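Local coordinates for protein signal recognition particle subunit srp14 (Schizosaccharomyces pombe, PDB 2W9J) that probably helps, as a subunit of the RNA-containing signal recognition particle, to target secretory and membrane proteins to the endoplasmic reticulum during their translation, at residues 2-8 with 58-62. Residues are numbered along the deposited sequence; the frame is centred on the assembly and turned at random.
Sequences LLSNEEF and ISTVV
Leu3 is tied to strand 57-63 by both of its backbone polar groups. Its amide N donates to the carbonyl O of Ser59 at 2.8 Å, with an N-H...O angle of 156°. Its own carbonyl O accepts from the Thr60 hydroxyl, OG1 to O 2.6 Å. The hydroxyl approaches from above the plane of the Leu3 carbonyl, 36° out of it. Thr60 OG1 stands anti to its own backbone nitrogen (chi1 -163°), which aims the hydroxyl at Leu3 and turns the methyl CG2 to Phe8. The Asn5 side chain crosses that of Thr60 at about a right angle. Just after Leu3 the chain turns into helix 5-17. Ser4 is its N-cap, and its hydroxyl accepts a weak bond from Glu7 N.

The contact thus joins the start of helix 5-17 to a strand of the antiparallel sheet, in the alpha-beta-beta-beta-alpha fold of the SRP9/14 family, where helices 5-17 and 67-76 pack on the sheet. Strand 57-63 pairs on with strand 45-51, through bonds such as Thr60 with Ile48.

Of residues 2-8, Phe8 buries the most surface against the strand. Its ring is held between two aliphatic groups by CH-pi contacts. Thr60 CG2 sits over one face, 3.9 Å from the centroid, and Ile58 CD1 over the opposite face at 4.1 Å. The Ile58 carbonyl O meets the ring edge in plane. Phe70 of helix 67-76 also touches Phe8. Replacing Phe8 by an alanine would probably open a gap between helix and strand and leave the Ile58 and Thr60 methyls without the ring between them. Farther out, Leu3 CD1 rests on Ile58 CB at 3.9 Å. Leu2 reaches over the strand, with CD1 on Ser59 CB and CD2 3.8 Å from Val61 CG2.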
loop_
_atom_site.group_PDB
_atom_site.type_symbol
_atom_site.label_atom_id
_atom_site.label_comp_id
_atom_site.label_asym_id
_atom_site.label_seq_id
_atom_site.Cartn_x
_atom_site.Cartn_y
_atom_site.Cartn_z
ATOM N N LEU A 2 3.607 10.799 -3.895
ATOM C CA LEU A 2 4.152 9.450 -3.918
ATOM C C LEU A 2 4.943 9.159 -2.653
ATOM O O LEU A 2 5.854 9.888 -2.302
ATOM C CB LEU A 2 5.024 9.236 -5.148
ATOM C CG LEU A 2 5.414 7.785 -5.414
ATOM C CD1 LEU A 2 4.229 7.029 -5.984
ATOM C CD2 LEU A 2 6.591 7.756 -6.364
ATOM N N LEU A 3 4.572 8.099 -1.963
ATOM C CA LEU A 3 5.209 7.749 -0.706
ATOM C C LEU A 3 6.215 6.624 -0.910
ATOM O O LEU A 3 6.088 5.820 -1.845
ATOM C CB LEU A 3 4.161 7.291 0.319
ATOM C CG LEU A 3 2.951 8.179 0.627
ATOM C CD1 LEU A 3 1.797 7.343 1.189
ATOM C CD2 LEU A 3 3.316 9.311 1.572
ATOM N N SER A 4 7.207 6.567 -0.025
ATOM C CA SER A 4 8.074 5.404 0.057
ATOM C C SER A 4 7.243 4.224 0.541
ATOM O O SER A 4 6.198 4.407 1.166
ATOM C CB SER A 4 9.241 5.655 1.019
ATOM O OG SER A 4 8.779 5.881 2.343
ATOM N N ASN A 5 7.710 3.019 0.230
ATOM C CA ASN A 5 7.086 1.791 0.679
ATOM C C ASN A 5 6.825 1.768 2.187
ATOM O O ASN A 5 5.717 1.440 2.619
ATOM C CB ASN A 5 7.941 0.595 0.267
ATOM C CG ASN A 5 8.199 0.553 -1.230
ATOM O OD1 ASN A 5 7.746 1.429 -1.970
ATOM N ND2 ASN A 5 8.931 -0.471 -1.684
ATOM N N GLU A 6 7.828 2.128 2.981
ATOM C CA GLU A 6 7.701 2.079 4.434
ATOM C C GLU A 6 6.666 3.084 4.943
ATOM O O GLU A 6 5.934 2.799 5.877
ATOM C CB GLU A 6 9.075 2.213 5.123
ATOM C CG GLU A 6 9.972 0.958 4.912
ATOM C CD GLU A 6 11.397 1.041 5.521
ATOM O OE1 GLU A 6 11.912 2.157 5.784
ATOM O OE2 GLU A 6 12.015 -0.038 5.726
ATOM N N GLU A 7 6.566 4.241 4.305
ATOM C CA GLU A 7 5.517 5.208 4.653
ATOM C C GLU A 7 4.112 4.791 4.166
ATOM O O GLU A 7 3.124 5.042 4.851
ATOM C CB GLU A 7 5.877 6.618 4.160
ATOM C CG GLU A 7 5.042 7.742 4.774
ATOM C CD GLU A 7 5.042 7.717 6.308
ATOM O OE1 GLU A 7 6.143 7.666 6.907
ATOM O OE2 GLU A 7 3.940 7.747 6.918
ATOM N N PHE A 8 4.031 4.157 2.996
ATOM C CA PHE A 8 2.754 3.680 2.449
ATOM C C PHE A 8 2.122 2.659 3.379
ATOM O O PHE A 8 0.925 2.709 3.643
ATOM C CB PHE A 8 2.980 3.047 1.082
ATOM C CG PHE A 8 1.745 2.441 0.458
ATOM C CD1 PHE A 8 0.947 3.188 -0.402
ATOM C CD2 PHE A 8 1.416 1.115 0.674
ATOM C CE1 PHE A 8 -0.176 2.634 -0.994
ATOM C CE2 PHE A 8 0.292 0.556 0.079
ATOM C CZ PHE A 8 -0.496 1.313 -0.756
ATOM N N ILE A 58 -3.595 6.730 -1.326
ATOM C CA ILE A 58 -2.144 6.705 -1.044
ATOM C C ILE A 58 -1.382 5.890 -2.105
ATOM O O ILE A 58 -1.933 4.966 -2.694
ATOM C CB ILE A 58 -1.818 6.205 0.387
ATOM C CG1 ILE A 58 -2.578 4.909 0.706
ATOM C CG2 ILE A 58 -2.115 7.309 1.417
ATOM C CD1 ILE A 58 -2.040 4.156 1.886
ATOM N N SER A 59 -0.128 6.248 -2.360
ATOM C CA SER A 59 0.608 5.702 -3.506
ATOM C C SER A 59 2.024 5.350 -3.155
ATOM O O SER A 59 2.652 6.033 -2.345
ATOM C CB SER A 59 0.713 6.732 -4.608
ATOM O OG SER A 59 -0.549 7.063 -5.117
ATOM N N THR A 60 2.534 4.309 -3.807
ATOM C CA THR A 60 3.948 3.972 -3.730
ATOM C C THR A 60 4.393 3.191 -4.962
ATOM O O THR A 60 3.574 2.538 -5.626
ATOM C CB THR A 60 4.286 3.211 -2.418
ATOM O OG1 THR A 60 5.699 3.244 -2.198
ATOM C CG2 THR A 60 3.784 1.771 -2.435
ATOM N N VAL A 61 5.674 3.289 -5.302
ATOM C CA VAL A 61 6.207 2.495 -6.398
ATOM C C VAL A 61 7.059 1.369 -5.838
ATOM O O VAL A 61 8.072 1.606 -5.165
ATOM C CB VAL A 61 7.016 3.325 -7.404
ATOM C CG1 VAL A 61 7.636 2.420 -8.452
ATOM C CG2 VAL A 61 6.123 4.359 -8.081
ATOM N N VAL A 62 6.629 0.144 -6.126
ATOM C CA VAL A 62 7.325 -1.043 -5.662
ATOM C C VAL A 62 8.174 -1.653 -6.772
ATOM O O VAL A 62 7.662 -2.047 -7.821
ATOM C CB VAL A 62 6.348 -2.092 -5.084
ATOM C CG1 VAL A 62 7.126 -3.214 -4.429
ATOM C CG2 VAL A 62 5.405 -1.439 -4.067
#